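Local coordinates for NADH kinase POS5, mitochondrial (Saccharomyces cerevisiae, PDB 3AFO), which phosphorylates NADH, and less readily NAD(+), with ATP in mitochondria, supplying the reductant NADPH for antioxidant defence, at residues V75-F89 against H101-T115. Residues are numbered along the deposited sequence; the frame is centred on the assembly and turned at random.
Sequences VIVQPDVAEEISQDF and HILYTGPEQDIVNRT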
loop_
_atom_site.group_PDB
_atom_site.type_symbol
_atom_site.label_atom_id
_atom_site.label_comp_id
_atom_site.label_asym_id
_atom_site.label_seq_id
_atom_site.Cartn_x
_atom_site.Cartn_y
_atom_site.Cartn_z
ATOM N N VAL A 75 -35.972 30.364 13.437
ATOM C CA VAL A 75 -35.667 28.959 13.141
ATOM C C VAL A 75 -36.234 28.532 11.789
ATOM O O VAL A 75 -37.446 28.626 11.540
ATOM C CB VAL A 75 -36.207 28.013 14.254
ATOM C CG1 VAL A 75 -36.215 26.548 13.795
ATOM C CG2 VAL A 75 -35.424 28.175 15.547
ATOM N N ILE A 76 -35.347 28.047 10.927
ATOM C CA ILE A 76 -35.724 27.514 9.632
ATOM C C ILE A 76 -35.449 26.004 9.608
ATOM O O ILE A 76 -34.373 25.564 10.018
ATOM C CB ILE A 76 -34.909 28.169 8.497
ATOM C CG1 ILE A 76 -34.922 29.705 8.616
ATOM C CG2 ILE A 76 -35.432 27.707 7.159
ATOM C CD1 ILE A 76 -33.819 30.428 7.778
ATOM N N VAL A 77 -36.419 25.225 9.131
ATOM C CA VAL A 77 -36.239 23.779 8.920
ATOM C C VAL A 77 -36.886 23.427 7.594
ATOM O O VAL A 77 -37.621 24.239 7.035
ATOM C CB VAL A 77 -36.832 22.892 10.076
ATOM C CG1 VAL A 77 -36.183 23.209 11.396
ATOM C CG2 VAL A 77 -38.361 23.048 10.183
ATOM N N GLN A 78 -36.600 22.218 7.108
ATOM C CA GLN A 78 -37.242 21.642 5.924
ATOM C C GLN A 78 -38.763 21.522 6.106
ATOM O O GLN A 78 -39.231 21.369 7.233
ATOM C CB GLN A 78 -36.652 20.253 5.646
ATOM C CG GLN A 78 -35.204 20.283 5.181
ATOM C CD GLN A 78 -35.073 20.927 3.827
ATOM O OE1 GLN A 78 -35.349 20.310 2.801
ATOM N NE2 GLN A 78 -34.661 22.182 3.816
ATOM N N PRO A 79 -39.532 21.590 4.997
ATOM C CA PRO A 79 -40.996 21.475 5.062
ATOM C C PRO A 79 -41.522 20.182 5.703
ATOM O O PRO A 79 -42.436 20.234 6.531
ATOM C CB PRO A 79 -41.423 21.559 3.590
ATOM C CG PRO A 79 -40.337 22.332 2.939
ATOM C CD PRO A 79 -39.080 21.898 3.624
ATOM N N ASP A 80 -40.949 19.042 5.332
ATOM C CA ASP A 80 -41.392 17.771 5.890
ATOM C C ASP A 80 -41.011 17.640 7.370
ATOM O O ASP A 80 -41.748 17.045 8.153
ATOM C CB ASP A 80 -40.915 16.573 5.046
ATOM C CG ASP A 80 -39.395 16.538 4.835
ATOM O OD1 ASP A 80 -38.689 17.532 5.123
ATOM O OD2 ASP A 80 -38.906 15.491 4.354
ATOM N N VAL A 81 -39.871 18.225 7.733
ATOM C CA VAL A 81 -39.394 18.260 9.109
ATOM C C VAL A 81 -40.291 19.132 9.997
ATOM O O VAL A 81 -40.638 18.728 11.111
ATOM C CB VAL A 81 -37.923 18.724 9.180
ATOM C CG1 VAL A 81 -37.542 19.150 10.580
ATOM C CG2 VAL A 81 -36.989 17.608 8.687
ATOM N N ALA A 82 -40.663 20.315 9.498
ATOM C CA ALA A 82 -41.609 21.204 10.189
ATOM C C ALA A 82 -42.883 20.455 10.586
ATOM O O ALA A 82 -43.296 20.486 11.752
ATOM C CB ALA A 82 -41.951 22.411 9.313
ATOM N N GLU A 83 -43.477 19.768 9.613
ATOM C CA GLU A 83 -44.656 18.937 9.840
ATOM C C GLU A 83 -44.363 17.785 10.798
ATOM O O GLU A 83 -45.162 17.496 11.693
ATOM C CB GLU A 83 -45.186 18.389 8.513
ATOM C CG GLU A 83 -46.229 19.275 7.820
ATOM C CD GLU A 83 -46.897 18.572 6.633
ATOM O OE1 GLU A 83 -46.176 17.959 5.820
ATOM O OE2 GLU A 83 -48.143 18.618 6.516
ATOM N N GLU A 84 -43.211 17.139 10.610
ATOM C CA GLU A 84 -42.803 16.016 11.447
ATOM C C GLU A 84 -42.698 16.406 12.921
ATOM O O GLU A 84 -43.228 15.712 13.781
ATOM C CB GLU A 84 -41.465 15.438 10.971
ATOM C CG GLU A 84 -41.020 14.193 11.726
ATOM C CD GLU A 84 -39.569 13.824 11.467
ATOM O OE1 GLU A 84 -38.843 14.632 10.846
ATOM O OE2 GLU A 84 -39.152 12.727 11.895
ATOM N N ILE A 85 -42.019 17.514 13.205
ATOM C CA ILE A 85 -41.704 17.883 14.584
ATOM C C ILE A 85 -42.761 18.754 15.274
ATOM O O ILE A 85 -42.673 18.975 16.483
ATOM C CB ILE A 85 -40.301 18.538 14.714
ATOM C CG1 ILE A 85 -40.274 19.921 14.034
ATOM C CG2 ILE A 85 -39.216 17.601 14.155
ATOM C CD1 ILE A 85 -39.043 20.740 14.328
ATOM N N SER A 86 -43.742 19.251 14.516
ATOM C CA SER A 86 -44.755 20.161 15.073
ATOM C C SER A 86 -45.495 19.559 16.281
ATOM O O SER A 86 -45.715 20.251 17.283
ATOM C CB SER A 86 -45.722 20.688 14.001
ATOM O OG SER A 86 -46.321 19.643 13.263
ATOM N N GLN A 87 -45.872 18.280 16.197
ATOM C CA GLN A 87 -46.522 17.605 17.335
ATOM C C GLN A 87 -45.602 17.403 18.546
ATOM O O GLN A 87 -46.088 17.087 19.633
ATOM C CB GLN A 87 -47.165 16.263 16.939
ATOM C CG GLN A 87 -48.346 16.371 15.981
ATOM C CD GLN A 87 -49.570 15.555 16.407
ATOM O OE1 GLN A 87 -49.448 14.470 16.982
ATOM N NE2 GLN A 87 -50.762 16.085 16.118
ATOM N N ASP A 88 -44.290 17.584 18.369
ATOM C CA ASP A 88 -43.325 17.327 19.463
ATOM C C ASP A 88 -43.186 18.437 20.510
ATOM O O ASP A 88 -42.613 18.211 21.584
ATOM C CB ASP A 88 -41.919 16.988 18.928
ATOM C CG ASP A 88 -41.882 15.732 18.082
ATOM O OD1 ASP A 88 -42.924 15.045 17.951
ATOM O OD2 ASP A 88 -40.795 15.445 17.519
ATOM N N PHE A 89 -43.660 19.640 20.191
ATOM C CA PHE A 89 -43.601 20.740 21.151
ATOM C C PHE A 89 -44.844 20.675 22.024
ATOM O O PHE A 89 -45.970 20.710 21.521
ATOM C CB PHE A 89 -43.494 22.088 20.444
ATOM C CG PHE A 89 -42.207 22.273 19.686
ATOM C CD1 PHE A 89 -41.148 22.979 20.256
ATOM C CD2 PHE A 89 -42.050 21.735 18.409
ATOM C CE1 PHE A 89 -39.953 23.154 19.556
ATOM C CE2 PHE A 89 -40.854 21.907 17.699
ATOM C CZ PHE A 89 -39.812 22.619 18.276
ATOM N N HIS A 101 -44.452 28.289 19.300
ATOM C CA HIS A 101 -43.168 28.104 18.639
ATOM C C HIS A 101 -43.379 28.339 17.156
ATOM O O HIS A 101 -44.265 27.747 16.554
ATOM C CB HIS A 101 -42.644 26.686 18.881
ATOM C CG HIS A 101 -42.280 26.419 20.306
ATOM N ND1 HIS A 101 -41.046 26.737 20.827
ATOM C CD2 HIS A 101 -42.994 25.883 21.325
ATOM C CE1 HIS A 101 -41.011 26.403 22.107
ATOM N NE2 HIS A 101 -42.183 25.889 22.433
ATOM N N ILE A 102 -42.576 29.215 16.570
ATOM C CA ILE A 102 -42.669 29.468 15.138
ATOM C C ILE A 102 -41.532 28.755 14.406
ATOM O O ILE A 102 -40.378 28.872 14.787
ATOM C CB ILE A 102 -42.657 30.981 14.807
ATOM C CG1 ILE A 102 -43.802 31.697 15.541
ATOM C CG2 ILE A 102 -42.764 31.183 13.298
ATOM C CD1 ILE A 102 -43.685 33.217 15.557
ATOM N N LEU A 103 -41.893 27.998 13.378
ATOM C CA LEU A 103 -40.942 27.315 12.521
ATOM C C LEU A 103 -41.122 27.869 11.126
ATOM O O LEU A 103 -42.198 27.745 10.545
ATOM C CB LEU A 103 -41.224 25.807 12.492
ATOM C CG LEU A 103 -41.208 25.056 13.832
ATOM C CD1 LEU A 103 -41.513 23.581 13.594
ATOM C CD2 LEU A 103 -39.874 25.237 14.568
ATOM N N TYR A 104 -40.071 28.473 10.587
ATOM C CA TYR A 104 -40.104 28.962 9.208
ATOM C C TYR A 104 -39.625 27.888 8.242
ATOM O O TYR A 104 -38.652 27.178 8.519
ATOM C CB TYR A 104 -39.277 30.234 9.070
ATOM C CG TYR A 104 -39.788 31.346 9.953
ATOM C CD1 TYR A 104 -40.774 32.226 9.497
ATOM C CD2 TYR A 104 -39.300 31.513 11.241
ATOM C CE1 TYR A 104 -41.263 33.236 10.309
ATOM C CE2 TYR A 104 -39.778 32.516 12.058
ATOM C CZ TYR A 104 -40.760 33.373 11.582
ATOM O OH TYR A 104 -41.222 34.367 12.404
ATOM N N THR A 105 -40.326 27.763 7.122
ATOM C CA THR A 105 -40.004 26.766 6.120
ATOM C C THR A 105 -40.413 27.203 4.713
ATOM O O THR A 105 -41.190 28.148 4.540
ATOM C CB THR A 105 -40.657 25.403 6.452
ATOM O OG1 THR A 105 -40.010 24.386 5.691
ATOM C CG2 THR A 105 -42.158 25.394 6.129
ATOM N N GLY A 106 -39.883 26.498 3.718
ATOM C CA GLY A 106 -40.245 26.710 2.321
ATOM C C GLY A 106 -39.319 25.925 1.404
ATOM O O GLY A 106 -38.585 25.054 1.872
ATOM N N PRO A 107 -39.351 26.230 0.092
ATOM C CA PRO A 107 -38.458 25.597 -0.900
ATOM C C PRO A 107 -36.983 25.976 -0.684
ATOM O O PRO A 107 -36.695 27.057 -0.159
ATOM C CB PRO A 107 -38.954 26.157 -2.237
ATOM C CG PRO A 107 -40.296 26.824 -1.943
ATOM C CD PRO A 107 -40.269 27.214 -0.518
ATOM N N GLU A 108 -36.070 25.097 -1.106
ATOM C CA GLU A 108 -34.620 25.281 -0.926
ATOM C C GLU A 108 -34.146 26.694 -1.251
ATOM O O GLU A 108 -33.491 27.332 -0.430
ATOM C CB GLU A 108 -33.802 24.258 -1.749
ATOM C CG GLU A 108 -34.475 22.896 -1.956
ATOM C CD GLU A 108 -33.511 21.710 -1.860
ATOM O OE1 GLU A 108 -32.517 21.660 -2.624
ATOM O OE2 GLU A 108 -33.763 20.813 -1.018
ATOM N N GLN A 109 -34.498 27.181 -2.442
ATOM C CA GLN A 109 -34.085 28.511 -2.908
ATOM C C GLN A 109 -34.457 29.586 -1.899
ATOM O O GLN A 109 -33.664 30.480 -1.621
ATOM C CB GLN A 109 -34.706 28.850 -4.274
ATOM C CG GLN A 109 -34.965 27.655 -5.187
ATOM C CD GLN A 109 -36.291 26.950 -4.892
ATOM O OE1 GLN A 109 -36.314 25.788 -4.464
ATOM N NE2 GLN A 109 -37.401 27.654 -5.119
ATOM N N ASP A 110 -35.666 29.489 -1.351
ATOM C CA ASP A 110 -36.122 30.398 -0.301
ATOM C C ASP A 110 -35.266 30.274 0.964
ATOM O O ASP A 110 -34.901 31.278 1.569
ATOM C CB ASP A 110 -37.600 30.136 0.034
ATOM C CG ASP A 110 -38.569 30.768 -0.968
ATOM O OD1 ASP A 110 -38.220 30.940 -2.158
ATOM O OD2 ASP A 110 -39.699 31.098 -0.549
ATOM N N ILE A 111 -34.949 29.040 1.360
ATOM C CA ILE A 111 -34.147 28.803 2.564
ATOM C C ILE A 111 -32.715 29.298 2.367
ATOM O O ILE A 111 -32.168 30.019 3.208
ATOM C CB ILE A 111 -34.151 27.306 2.971
ATOM C CG1 ILE A 111 -35.550 26.883 3.431
ATOM C CG2 ILE A 111 -33.090 27.028 4.046
ATOM C CD1 ILE A 111 -35.661 25.433 3.870
ATOM N N VAL A 112 -32.136 28.921 1.230
ATOM C CA VAL A 112 -30.763 29.253 0.873
ATOM C C VAL A 112 -30.456 30.761 0.970
ATOM O O VAL A 112 -29.401 31.158 1.483
ATOM C CB VAL A 112 -30.434 28.681 -0.540
ATOM C CG1 VAL A 112 -29.195 29.303 -1.126
ATOM C CG2 VAL A 112 -30.293 27.159 -0.471
ATOM N N ASN A 113 -31.394 31.579 0.498
ATOM C CA ASN A 113 -31.271 33.044 0.469
ATOM C C ASN A 113 -31.295 33.730 1.823
ATOM O O ASN A 113 -30.858 34.882 1.955
ATOM C CB ASN A 113 -32.404 33.653 -0.369
ATOM C CG ASN A 113 -32.335 33.260 -1.822
ATOM O OD1 ASN A 113 -33.367 33.174 -2.498
ATOM N ND2 ASN A 113 -31.118 33.017 -2.323
ATOM N N ARG A 114 -31.818 33.034 2.827
ATOM C CA ARG A 114 -32.099 33.665 4.109
ATOM C C ARG A 114 -31.311 33.121 5.295
ATOM O O ARG A 114 -31.325 33.702 6.371
ATOM C CB ARG A 114 -33.606 33.667 4.361
ATOM C CG ARG A 114 -34.296 34.701 3.480
ATOM C CD ARG A 114 -35.739 34.384 3.244
ATOM N NE ARG A 114 -36.353 35.396 2.388
ATOM C CZ ARG A 114 -36.583 35.241 1.088
ATOM N NH1 ARG A 114 -36.255 34.108 0.469
ATOM N NH2 ARG A 114 -37.144 36.228 0.405
ATOM N N THR A 115 -30.590 32.025 5.082
ATOM C CA THR A 115 -29.799 31.404 6.146
ATOM C C THR A 115 -28.542 32.191 6.552
ATOM O O THR A 115 -27.674 32.449 5.724
ATOM C CB THR A 115 -29.418 29.953 5.742
ATOM O OG1 THR A 115 -30.610 29.176 5.560
ATOM C CG2 THR A 115 -28.561 29.310 6.812
HETATM O O HOH W 1 -38.406 30.707 14.936
#
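Ile76 and Tyr104 face each other in a single parallel bridge: Tyr104 N donates to Val75 O (2.8 Å) and Val77 N to Tyr104 O (3.0 Å). The register continues through a water that accepts from Val75 N and donates to Ile102 O. Past the bridge, helix 79-86 runs back nearly antiparallel to strand 101-105, the axes at 159° and 8.5 Å apart. Thr105 sits at this turn. With its hydroxyl anti to the backbone N (chi1 -163°), OG1 donates to Val77 O at 2.7 Å, tilted from the carbonyl plane, while the same oxygen packs against the Pro79 ring, whose imide nitrogen cannot donate. Between helix 79-86 and strand 74-76, Leu103 CD1 meets Ile85 CD1 at 3.8 Å, whereas its CD2 branch lies beside Val75 CG1. Beyond the end of the helix, Phe89 CD1 stands over the centre of the His101 imidazole, 3.5 Å above its plane; the rings are oblique, at 37°, and His101 ND1 is hydrogen-bonded to His67. On the side of helix 108-114, the Ile76 and Ile111 side chains run alongside each other in opposite directions, Ile76 CG2 3.8 Å from Ile111 CG1, and Tyr45 of strand 43-48 touches both. Val75-Ile76 thus belong to the edge of the parallel sheet of the N-terminal alpha/beta domain, and strand 101-105, itself paired with strand 8-12, prolongs that edge through one bridge. Two backbone bonds hold the register there, and the Thr105 hydroxyl ties strand 101-105 to the chain just before the helix; the flanking contacts are mainly apolar.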